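Local coordinates for protein gamma-resorcylate decarboxylase (Polaromonas, PDB 4QRO) that probably catalyses the manganese-dependent, non-oxidative decarboxylation of gamma-resorcylate (2,6-dihydroxybenzoate) to resorcinol, at residues R72-A77 with A100-D105; A156-F161 with A211-L216; P165-P170 with T186-Q191; Y225-I230 with K248-F253. All coordinates share one frame; numbering follows the deposited sequence.

In the fold
Along the chain, contact 1 closes first, contact 2 follows with contact 3 nested inside its loop, and contact 4 comes last. All lie in one amidohydrolase-type beta/alpha barrel. Strand 161-164 links contact 2, at its start, to contact 3, in the loop after its end; their centres are about 23 Å apart, on opposite sides of the chain's centre. Contacts 1 and 2, centres about 19 Å apart, touch where Met103 CE meets Phe161 CE2 at 4.2 Å. Contact 4, about 32 Å from contact 1 between centres, joins helices 223-232 and 249-256 of the outer layer. Contacts 3 and 4 both touch the second subunit, tying the inhibitor pocket to the dimer interface.

Contact 1 (R72-A77 with A100-D105); sequences RANETA and ALPMQD
Pro102 lays its ring against helix 70-90, where Ala73, Asn74 and Ala77 present one side to the loop. Its CB sits 3.7 Å from Asn74 N, over the helix backbone, and 4.0 Å from the methyl CB of Ala73. The next ring atom, CG, comes within 3.5 Å of Asn74 OD1, an approach in which the amide side chain and the ring cross obliquely. The last, CD, rests on Ala77 CB at 3.9 Å, one turn further along. Asn74 brings its amide here because CG stands anti to the backbone N (chi1 -173°), running beside the carbonyl carbon.

The loop 98-105 leaves strand 95-97 of the beta/alpha barrel and leads to helix 106-118, and Pro102 is the centre of an inverse gamma turn in it. A weak bond from Met103 N to Leu101 O closes that turn, with Pro102 at its corner facing the helix. Asp105 then serves as N-cap of helix 106-118, its OD1 accepting from Leu108 N.

Two further contacts flank the proline. Ahead of it, Ala77 CB packs 3.6 Å from Ala100 O, a carbonyl that also accepts a hydrogen bond from Asn81 one turn on in helix 70-90. Beyond it, Gln104 bends at chi2 (82°), so that OE1 meets the Ala73 methyl CB at 3.5 Å. Its NE2 donates to the backbone oxygens of Val64 and Gln132, which fix the amide's rotation and leave OE1 against the small alanine.

Contact 2 (A156-F161 with A211-L216); sequences ALDVPF and ALKIIL
Phe161 and Ile214 form a parallel beta bridge, the pairing of neighbouring strands 161-164 and 214-216 in the beta/alpha barrel. Helices 188-202 and 205-208 lie between them in the chain, so the pair belongs to a beta-alpha-beta crossover. Phe161 is gripped through both its backbone polar atoms. Its N donates to Lys213 O at 3.0 Å, nearly in line with the C=O bond (163°), whereas its O receives Ile215 N at 2.9 Å from a direction tilted out of the carbonyl plane.

Side chains sort to two faces. Phe161 and Ile214 share one, where CB of the phenylalanine meets CD1 of the isoleucine at 4.2 Å and both residues pack on Trp151 of helix 148-157. From the other face Ile215 reaches back with CD1 to touch Pro160 CB.

Before the bridge the segments diverge and water fills in. One water accepts from Lys213 N and donates to Val159 O; another joins Ala211 O to Asp158 OD1. Asp158, which leaves helix 148-157 with positive phi, has its stronger charge partner in Lys323, bound through OD2. The lysine of the opposite segment runs extended past Pro160 toward it, but their salt bridge is long, with Lys213 NZ 3.7 Å from Asp158 OD1; the same NZ donates to a water at 2.7 Å.

Contact 3 (P165-P170 with T186-Q191); sequences PRNPLP and TWAFGQ. With 38L (2-nitrobenzene-1,3-diol), chain M.
Ala188, the first residue of helix 188-202, turns its methyl CB to the loop 165-170 and meets Asn167 OD1 at 3.7 Å and Pro168 CD at 4.1 Å. Asn167 OD1 is already held there by Gly184 N. Phe189 follows and does most of the packing. Its chi2 of 7° lays the ring nearly coplanar with its own CA, offering CD1 and CE1 to the loop and CD2 and CE2 to the inhibitor. Pro165 CB stands over one ring face in a CH-pi contact, 3.9 Å from the centroid. Asn167 N comes to the edge, 3.6 Å from CE1, and Arg166 O is buried nearby with no partner. At the edge too, in the ring plane, is nitro oxygen OAJ of 2-nitroresorcinol, 3.8 Å from CD2. With a serine in place of Phe189 the ring would be gone, which would probably open a gap between Pro165 and the nitro group and leave the inhibitor without the ring edge it rests against. Further on, Gln191 bonds with Trp187 and Tyr176 of the second subunit. Phe189 thus belongs to the inhibitor pocket beside the manganese, at the C-terminal ends of the strands of the beta/alpha barrel, where Arg229 of the second subunit also binds the nitro compound.

Contact 4 (Y225-I230 with K248-F253); sequences YSMWRI and KIVDYF
Met227 reaches Ile249, Val250 and Phe253 because its CG lies anti to the backbone N (chi1 -176°) and the chain then bends at both chi2 and chi3, folding the methyl back onto a ring. Phe253 answers with its CG also anti to its own N, which stretches the ring out from helix 249-256. Met227 CE settles over one face of that ring, offset toward the rim, 3.8 Å from the centroid and 21° off the normal. The sulfur SD stands obliquely, 5.0 Å from the centroid of the Phe253 ring, and touches Ile249 CG2 at 3.9 Å. Nearer the backbone, Met227 CG packs on Val250 CG2 at 3.7 Å. Shortening Met227 to an alanine would remove CG, SD and CE, and is likely to leave the Phe253 face and the Val250 methyl without their partner and to open a gap between the helices.

A turn later, Ile230 CG2 meets Ile249 CG1 at 3.9 Å, the two side chains crossing at about a right angle; Leu198 of helix 188-202 touches both residues. The axes of the two short helical segments approach to 9.9 Å, with 142° between their N-to-C directions. Polar support comes from Asp231, whose carboxylate accepts Ile249 N and Val250 N at the start of helix 249-256.

On the other flank of helix 223-232, Arg229 bonds to Gly263 O of the second subunit and to a nitro oxygen of a bound inhibitor. The arrangement is a Met-aromatic contact between outer-layer helices of the beta/alpha barrel, lying in sequence between strands 214-216 and 257-260.

Contact 1 (R72-A77 with A100-D105)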
# COMPACT_ATOMS: atom_id res chain seq x y z
N ARG A 72 8.91 -12.14 -30.24
CA ARG A 72 9.21 -13.27 -29.37
C ARG A 72 8.17 -13.44 -28.24
O ARG A 72 7.83 -14.57 -27.88
CB ARG A 72 10.60 -13.17 -28.78
CG ARG A 72 11.68 -13.34 -29.83
CD ARG A 72 13.06 -13.23 -29.22
NE ARG A 72 14.08 -13.68 -30.16
CZ ARG A 72 14.33 -14.96 -30.45
NH1 ARG A 72 13.64 -15.94 -29.88
NH2 ARG A 72 15.28 -15.25 -31.33
N ALA A 73 7.69 -12.33 -27.69
CA ALA A 73 6.64 -12.39 -26.64
C ALA A 73 5.42 -13.10 -27.14
O ALA A 73 4.86 -13.97 -26.47
CB ALA A 73 6.29 -10.99 -26.17
N ASN A 74 5.01 -12.76 -28.35
CA ASN A 74 3.87 -13.37 -28.99
C ASN A 74 4.04 -14.88 -29.19
O ASN A 74 3.14 -15.66 -28.90
CB ASN A 74 3.58 -12.67 -30.31
CG ASN A 74 2.29 -13.13 -30.95
OD1 ASN A 74 1.22 -13.06 -30.35
ND2 ASN A 74 2.39 -13.62 -32.18
N GLU A 75 5.22 -15.28 -29.66
CA GLU A 75 5.57 -16.70 -29.83
C GLU A 75 5.52 -17.50 -28.51
O GLU A 75 4.97 -18.60 -28.47
CB GLU A 75 6.95 -16.84 -30.50
CG GLU A 75 6.95 -16.37 -31.96
CD GLU A 75 8.35 -16.09 -32.52
OE1 GLU A 75 8.44 -15.75 -33.71
OE2 GLU A 75 9.36 -16.20 -31.79
N THR A 76 6.11 -16.95 -27.45
CA THR A 76 6.09 -17.57 -26.14
C THR A 76 4.65 -17.68 -25.61
O THR A 76 4.25 -18.73 -25.11
CB THR A 76 6.95 -16.77 -25.15
OG1 THR A 76 8.29 -16.66 -25.67
CG2 THR A 76 7.01 -17.44 -23.80
N ALA A 77 3.88 -16.60 -25.71
CA ALA A 77 2.49 -16.62 -25.26
C ALA A 77 1.68 -17.72 -25.98
O ALA A 77 0.92 -18.47 -25.37
CB ALA A 77 1.85 -15.25 -25.46
N ALA A 100 -2.08 -16.13 -21.26
CA ALA A 100 -0.89 -15.30 -21.30
C ALA A 100 -0.94 -14.40 -22.56
O ALA A 100 -1.28 -14.86 -23.67
CB ALA A 100 0.36 -16.18 -21.30
N LEU A 101 -0.63 -13.12 -22.39
CA LEU A 101 -0.76 -12.16 -23.49
C LEU A 101 0.48 -11.30 -23.74
O LEU A 101 1.13 -10.83 -22.79
CB LEU A 101 -1.94 -11.23 -23.28
CG LEU A 101 -3.32 -11.83 -23.13
CD1 LEU A 101 -4.28 -10.72 -22.72
CD2 LEU A 101 -3.77 -12.53 -24.42
N PRO A 102 0.82 -11.08 -25.02
CA PRO A 102 1.95 -10.26 -25.35
C PRO A 102 1.52 -8.81 -25.37
O PRO A 102 1.28 -8.25 -26.44
CB PRO A 102 2.34 -10.76 -26.76
CG PRO A 102 1.03 -11.15 -27.37
CD PRO A 102 0.25 -11.74 -26.22
N MET A 103 1.42 -8.21 -24.18
CA MET A 103 0.88 -6.86 -24.04
C MET A 103 1.82 -5.79 -24.60
O MET A 103 1.45 -4.62 -24.71
CB MET A 103 0.54 -6.59 -22.58
CG MET A 103 -0.54 -7.51 -22.04
SD MET A 103 -2.19 -7.23 -22.68
CE MET A 103 -2.51 -5.54 -22.16
N GLN A 104 3.03 -6.20 -24.95
CA GLN A 104 3.95 -5.37 -25.72
C GLN A 104 3.28 -4.73 -26.94
O GLN A 104 3.53 -3.59 -27.28
CB GLN A 104 5.15 -6.22 -26.19
CG GLN A 104 6.13 -6.57 -25.06
CD GLN A 104 5.73 -7.76 -24.18
OE1 GLN A 104 4.73 -8.44 -24.43
NE2 GLN A 104 6.52 -8.03 -23.15
N ASP A 105 2.40 -5.49 -27.58
CA ASP A 105 1.74 -5.05 -28.78
C ASP A 105 0.23 -5.16 -28.58
O ASP A 105 -0.28 -6.27 -28.43
CB ASP A 105 2.25 -5.92 -29.92
CG ASP A 105 1.80 -5.45 -31.30
OD1 ASP A 105 0.60 -5.17 -31.48
OD2 ASP A 105 2.63 -5.42 -32.23

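Contact 2 (A156-F161 with A211-L216)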
# COMPACT_ATOMS: atom_id res chain seq x y z
N ALA A 156 -15.80 -6.68 -25.15
CA ALA A 156 -16.62 -7.38 -26.16
C ALA A 156 -16.65 -8.89 -25.92
O ALA A 156 -17.70 -9.52 -26.01
CB ALA A 156 -16.13 -7.07 -27.56
N LEU A 157 -15.49 -9.47 -25.59
CA LEU A 157 -15.40 -10.89 -25.23
C LEU A 157 -16.07 -11.17 -23.89
O LEU A 157 -16.48 -12.31 -23.63
CB LEU A 157 -13.92 -11.34 -25.18
CG LEU A 157 -13.20 -11.34 -26.52
CD1 LEU A 157 -11.71 -11.54 -26.33
CD2 LEU A 157 -13.80 -12.41 -27.44
N ASP A 158 -16.16 -10.14 -23.05
CA ASP A 158 -16.76 -10.23 -21.72
C ASP A 158 -16.09 -11.30 -20.85
O ASP A 158 -16.75 -12.15 -20.23
CB ASP A 158 -18.28 -10.48 -21.82
CG ASP A 158 -18.99 -10.31 -20.48
OD1 ASP A 158 -18.50 -9.55 -19.61
OD2 ASP A 158 -20.04 -10.95 -20.29
N VAL A 159 -14.76 -11.22 -20.79
CA VAL A 159 -13.96 -12.03 -19.90
C VAL A 159 -13.10 -11.12 -18.99
O VAL A 159 -12.70 -10.02 -19.41
CB VAL A 159 -13.04 -13.02 -20.64
CG1 VAL A 159 -13.85 -14.04 -21.43
CG2 VAL A 159 -12.02 -12.29 -21.52
N PRO A 160 -12.83 -11.56 -17.75
CA PRO A 160 -12.04 -10.73 -16.82
C PRO A 160 -10.55 -10.70 -17.12
O PRO A 160 -10.03 -11.62 -17.77
CB PRO A 160 -12.27 -11.42 -15.46
CG PRO A 160 -13.52 -12.20 -15.63
CD PRO A 160 -13.47 -12.69 -17.05
N PHE A 161 -9.86 -9.69 -16.57
CA PHE A 161 -8.41 -9.51 -16.77
C PHE A 161 -7.82 -9.46 -15.38
O PHE A 161 -8.21 -8.60 -14.60
CB PHE A 161 -8.19 -8.19 -17.54
CG PHE A 161 -6.74 -7.82 -17.81
CD1 PHE A 161 -5.94 -7.27 -16.79
CD2 PHE A 161 -6.20 -7.93 -19.08
CE1 PHE A 161 -4.63 -6.93 -17.03
CE2 PHE A 161 -4.89 -7.55 -19.32
CZ PHE A 161 -4.11 -7.05 -18.30
N ALA A 211 -18.27 -2.06 -18.58
CA ALA A 211 -18.50 -3.49 -18.25
C ALA A 211 -17.22 -4.33 -18.02
O ALA A 211 -17.31 -5.54 -17.73
CB ALA A 211 -19.39 -4.14 -19.32
N LEU A 212 -16.05 -3.70 -18.11
CA LEU A 212 -14.79 -4.42 -17.82
C LEU A 212 -14.76 -4.96 -16.40
O LEU A 212 -15.29 -4.32 -15.46
CB LEU A 212 -13.57 -3.51 -17.99
CG LEU A 212 -13.21 -3.08 -19.41
CD1 LEU A 212 -12.09 -2.06 -19.36
CD2 LEU A 212 -12.85 -4.29 -20.27
N LYS A 213 -14.12 -6.11 -16.25
CA LYS A 213 -13.90 -6.75 -14.96
C LYS A 213 -12.42 -6.99 -14.74
O LYS A 213 -11.79 -7.73 -15.49
CB LYS A 213 -14.68 -8.06 -14.97
CG LYS A 213 -16.18 -7.82 -15.20
CD LYS A 213 -16.99 -9.10 -15.11
CE LYS A 213 -18.34 -8.96 -15.79
NZ LYS A 213 -18.97 -10.28 -16.06
N ILE A 214 -11.86 -6.36 -13.70
CA ILE A 214 -10.45 -6.51 -13.37
C ILE A 214 -10.36 -7.25 -12.03
O ILE A 214 -11.10 -6.95 -11.08
CB ILE A 214 -9.74 -5.13 -13.25
CG1 ILE A 214 -10.10 -4.22 -14.44
CG2 ILE A 214 -8.23 -5.30 -13.07
CD1 ILE A 214 -9.66 -4.70 -15.80
N ILE A 215 -9.47 -8.23 -11.96
CA ILE A 215 -9.25 -9.00 -10.75
C ILE A 215 -7.88 -8.64 -10.17
O ILE A 215 -6.88 -8.57 -10.90
CB ILE A 215 -9.28 -10.50 -11.02
CG1 ILE A 215 -10.60 -10.88 -11.72
CG2 ILE A 215 -9.16 -11.29 -9.73
CD1 ILE A 215 -10.68 -12.32 -12.14
N LEU A 216 -7.85 -8.42 -8.86
CA LEU A 216 -6.60 -8.24 -8.11
C LEU A 216 -6.42 -9.34 -7.07
O LEU A 216 -7.36 -9.70 -6.35
CB LEU A 216 -6.56 -6.89 -7.42
CG LEU A 216 -6.72 -5.65 -8.29
CD1 LEU A 216 -6.81 -4.42 -7.40
CD2 LEU A 216 -5.56 -5.52 -9.27
O HOH W 1 -16.49 -7.49 -19.63
O HOH W 2 -16.86 -11.55 -17.27
O HOH W 3 -13.98 -7.60 -18.67

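Contact 3 (P165-P170 with T186-Q191)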
# COMPACT_ATOMS: atom_id res chain seq x y z
N PRO A 165 0.88 -9.21 -9.87
CA PRO A 165 2.11 -8.43 -9.73
C PRO A 165 3.30 -8.83 -10.57
O PRO A 165 3.35 -9.92 -11.17
CB PRO A 165 2.49 -8.63 -8.24
CG PRO A 165 1.23 -9.04 -7.57
CD PRO A 165 0.48 -9.85 -8.60
N ARG A 166 4.25 -7.90 -10.62
CA ARG A 166 5.65 -8.16 -10.93
C ARG A 166 6.41 -7.13 -10.11
O ARG A 166 5.82 -6.19 -9.55
CB ARG A 166 5.97 -8.02 -12.43
CG ARG A 166 5.81 -6.59 -12.96
CD ARG A 166 6.31 -6.41 -14.38
NE ARG A 166 7.72 -6.72 -14.50
CZ ARG A 166 8.35 -6.94 -15.65
NH1 ARG A 166 7.69 -6.88 -16.81
NH2 ARG A 166 9.65 -7.24 -15.64
N ASN A 167 7.73 -7.29 -10.07
CA ASN A 167 8.59 -6.29 -9.42
C ASN A 167 8.84 -5.07 -10.29
O ASN A 167 8.86 -5.18 -11.51
CB ASN A 167 9.95 -6.91 -9.02
CG ASN A 167 9.93 -7.51 -7.62
OD1 ASN A 167 9.38 -6.93 -6.69
ND2 ASN A 167 10.55 -8.67 -7.47
N PRO A 168 9.05 -3.90 -9.66
CA PRO A 168 9.44 -2.75 -10.45
C PRO A 168 10.82 -2.95 -11.08
O PRO A 168 11.64 -3.71 -10.54
CB PRO A 168 9.49 -1.59 -9.42
CG PRO A 168 9.75 -2.27 -8.12
CD PRO A 168 9.04 -3.60 -8.21
N LEU A 169 11.08 -2.29 -12.20
CA LEU A 169 12.43 -2.27 -12.77
C LEU A 169 13.37 -1.62 -11.74
O LEU A 169 12.91 -0.77 -10.98
CB LEU A 169 12.44 -1.47 -14.07
CG LEU A 169 11.58 -2.04 -15.23
CD1 LEU A 169 11.71 -1.18 -16.47
CD2 LEU A 169 11.96 -3.48 -15.54
N PRO A 170 14.67 -2.01 -11.71
CA PRO A 170 15.63 -1.50 -10.71
C PRO A 170 15.73 0.03 -10.63
O PRO A 170 15.83 0.59 -9.53
CB PRO A 170 16.95 -2.12 -11.15
CG PRO A 170 16.54 -3.44 -11.73
CD PRO A 170 15.23 -3.17 -12.44
N THR A 186 6.61 -9.58 -0.25
CA THR A 186 6.68 -8.86 1.03
C THR A 186 5.99 -7.48 1.00
O THR A 186 5.28 -7.12 1.94
CB THR A 186 8.15 -8.71 1.47
OG1 THR A 186 8.74 -10.01 1.60
CG2 THR A 186 8.27 -8.01 2.79
N TRP A 187 6.21 -6.74 -0.09
CA TRP A 187 5.74 -5.37 -0.24
C TRP A 187 5.72 -4.82 -1.69
O TRP A 187 4.71 -4.26 -2.15
CB TRP A 187 6.57 -4.40 0.67
CG TRP A 187 5.93 -3.05 0.66
CD1 TRP A 187 6.21 -2.01 -0.15
CD2 TRP A 187 4.80 -2.66 1.45
NE1 TRP A 187 5.35 -0.96 0.11
CE2 TRP A 187 4.48 -1.34 1.09
CE3 TRP A 187 4.05 -3.29 2.45
CZ2 TRP A 187 3.43 -0.64 1.69
CZ3 TRP A 187 3.03 -2.58 3.06
CH2 TRP A 187 2.71 -1.28 2.66
N ALA A 188 6.84 -4.90 -2.39
CA ALA A 188 6.98 -4.21 -3.68
C ALA A 188 5.96 -4.67 -4.72
O ALA A 188 5.47 -3.85 -5.48
CB ALA A 188 8.38 -4.36 -4.23
N PHE A 189 5.67 -5.97 -4.78
CA PHE A 189 4.55 -6.51 -5.63
C PHE A 189 3.24 -5.75 -5.43
O PHE A 189 2.57 -5.39 -6.39
CB PHE A 189 4.26 -7.97 -5.23
CG PHE A 189 5.05 -9.01 -5.98
CD1 PHE A 189 6.08 -8.68 -6.87
CD2 PHE A 189 4.75 -10.34 -5.79
CE1 PHE A 189 6.76 -9.66 -7.56
CE2 PHE A 189 5.44 -11.33 -6.46
CZ PHE A 189 6.45 -10.99 -7.34
N GLY A 190 2.88 -5.50 -4.17
CA GLY A 190 1.60 -4.89 -3.85
C GLY A 190 1.55 -3.42 -4.25
O GLY A 190 0.57 -2.97 -4.86
N GLN A 191 2.60 -2.65 -3.94
CA GLN A 191 2.68 -1.24 -4.38
C GLN A 191 2.58 -1.12 -5.91
O GLN A 191 1.82 -0.30 -6.43
CB GLN A 191 3.97 -0.55 -3.89
CG GLN A 191 4.49 0.59 -4.76
CD GLN A 191 3.65 1.86 -4.67
OE1 GLN A 191 2.64 1.90 -3.96
NE2 GLN A 191 4.08 2.88 -5.37
OAK 38L M . 1.76 -13.67 -6.31
NAG 38L M . 2.68 -13.84 -5.54
OAJ 38L M . 2.67 -13.22 -4.48
CAA 38L M . 3.71 -14.74 -5.89
CAF 38L M . 4.77 -14.88 -4.99
OAH 38L M . 4.54 -14.81 -3.65
CAE 38L M . 6.07 -15.09 -5.46
CAD 38L M . 6.31 -15.22 -6.83
CAC 38L M . 5.24 -15.25 -7.71
CAB 38L M . 3.94 -15.06 -7.24
OAI 38L M . 2.89 -15.16 -8.12

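Contact 4 (Y225-I230 with K248-F253)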
# COMPACT_ATOMS: atom_id res chain seq x y z
N TYR A 225 -7.95 -0.58 2.41
CA TYR A 225 -7.58 0.14 3.64
C TYR A 225 -7.46 1.62 3.39
O TYR A 225 -7.80 2.42 4.26
CB TYR A 225 -6.23 -0.41 4.17
CG TYR A 225 -5.84 0.03 5.56
CD1 TYR A 225 -6.25 -0.70 6.69
CD2 TYR A 225 -5.03 1.15 5.76
CE1 TYR A 225 -5.88 -0.32 7.97
CE2 TYR A 225 -4.67 1.54 7.05
CZ TYR A 225 -5.09 0.80 8.15
OH TYR A 225 -4.71 1.15 9.46
N SER A 226 -6.91 1.98 2.24
CA SER A 226 -6.61 3.36 1.91
C SER A 226 -7.59 3.97 0.89
O SER A 226 -7.37 5.12 0.45
CB SER A 226 -5.16 3.47 1.40
OG SER A 226 -4.24 2.98 2.36
N MET A 227 -8.64 3.25 0.52
CA MET A 227 -9.52 3.70 -0.56
C MET A 227 -10.26 5.01 -0.18
O MET A 227 -10.37 5.93 -1.01
CB MET A 227 -10.51 2.59 -0.98
CG MET A 227 -11.40 2.94 -2.16
SD MET A 227 -10.56 3.45 -3.68
CE MET A 227 -9.58 1.99 -4.03
N TRP A 228 -10.74 5.09 1.06
CA TRP A 228 -11.38 6.33 1.51
C TRP A 228 -10.45 7.50 1.28
O TRP A 228 -10.85 8.51 0.70
CB TRP A 228 -11.79 6.27 2.98
CG TRP A 228 -12.49 7.52 3.40
CD1 TRP A 228 -13.83 7.81 3.26
CD2 TRP A 228 -11.90 8.67 4.02
NE1 TRP A 228 -14.10 9.06 3.75
CE2 TRP A 228 -12.94 9.61 4.23
CE3 TRP A 228 -10.60 9.01 4.38
CZ2 TRP A 228 -12.70 10.87 4.80
CZ3 TRP A 228 -10.36 10.28 4.96
CH2 TRP A 228 -11.41 11.17 5.16
N ARG A 229 -9.21 7.38 1.74
CA ARG A 229 -8.25 8.50 1.66
C ARG A 229 -7.88 8.89 0.21
O ARG A 229 -7.65 10.07 -0.09
CB ARG A 229 -7.02 8.16 2.48
CG ARG A 229 -5.93 9.23 2.52
CD ARG A 229 -4.95 8.89 3.64
NE ARG A 229 -3.67 9.57 3.53
CZ ARG A 229 -3.49 10.88 3.72
NH1 ARG A 229 -4.51 11.69 4.02
NH2 ARG A 229 -2.26 11.38 3.59
N ILE A 230 -7.82 7.91 -0.69
CA ILE A 230 -7.53 8.19 -2.10
C ILE A 230 -8.44 9.33 -2.62
O ILE A 230 -7.94 10.26 -3.27
CB ILE A 230 -7.65 6.92 -3.00
CG1 ILE A 230 -6.47 5.98 -2.72
CG2 ILE A 230 -7.68 7.28 -4.49
CD1 ILE A 230 -6.60 4.63 -3.35
N LYS A 248 -15.46 9.29 -8.83
CA LYS A 248 -14.54 8.97 -7.73
C LYS A 248 -13.81 7.66 -8.02
O LYS A 248 -14.38 6.76 -8.66
CB LYS A 248 -15.30 8.84 -6.40
CG LYS A 248 -15.97 10.12 -5.91
CD LYS A 248 -16.95 9.77 -4.79
CE LYS A 248 -17.56 11.01 -4.16
NZ LYS A 248 -16.71 11.49 -3.04
N ILE A 249 -12.56 7.54 -7.58
CA ILE A 249 -11.82 6.29 -7.76
C ILE A 249 -12.63 5.12 -7.14
O ILE A 249 -12.74 4.05 -7.73
CB ILE A 249 -10.40 6.38 -7.16
CG1 ILE A 249 -9.54 7.44 -7.88
CG2 ILE A 249 -9.73 5.01 -7.12
CD1 ILE A 249 -9.44 7.28 -9.39
N VAL A 250 -13.22 5.34 -5.96
CA VAL A 250 -13.96 4.29 -5.28
C VAL A 250 -15.13 3.74 -6.12
O VAL A 250 -15.51 2.58 -5.97
CB VAL A 250 -14.47 4.74 -3.88
CG1 VAL A 250 -15.60 5.76 -4.00
CG2 VAL A 250 -14.94 3.53 -3.06
N ASP A 251 -15.70 4.57 -6.99
CA ASP A 251 -16.78 4.13 -7.89
C ASP A 251 -16.29 3.03 -8.84
O ASP A 251 -16.94 2.00 -8.99
CB ASP A 251 -17.38 5.29 -8.69
CG ASP A 251 -18.13 6.30 -7.82
OD1 ASP A 251 -18.77 5.89 -6.85
OD2 ASP A 251 -18.04 7.51 -8.08
N TYR A 252 -15.12 3.22 -9.44
CA TYR A 252 -14.56 2.21 -10.38
C TYR A 252 -14.08 0.97 -9.65
O TYR A 252 -14.25 -0.15 -10.11
CB TYR A 252 -13.42 2.84 -11.20
CG TYR A 252 -13.86 4.12 -11.91
CD1 TYR A 252 -14.84 4.08 -12.90
CD2 TYR A 252 -13.34 5.34 -11.55
CE1 TYR A 252 -15.26 5.23 -13.54
CE2 TYR A 252 -13.75 6.51 -12.17
CZ TYR A 252 -14.71 6.44 -13.17
OH TYR A 252 -15.13 7.61 -13.77
N PHE A 253 -13.52 1.16 -8.47
CA PHE A 253 -13.14 0.03 -7.63
C PHE A 253 -14.35 -0.84 -7.31
O PHE A 253 -14.31 -2.09 -7.43
CB PHE A 253 -12.50 0.57 -6.34
CG PHE A 253 -11.81 -0.47 -5.50
CD1 PHE A 253 -10.80 -1.26 -6.04
CD2 PHE A 253 -12.14 -0.63 -4.14
CE1 PHE A 253 -10.16 -2.22 -5.25
CE2 PHE A 253 -11.50 -1.59 -3.37
CZ PHE A 253 -10.51 -2.38 -3.92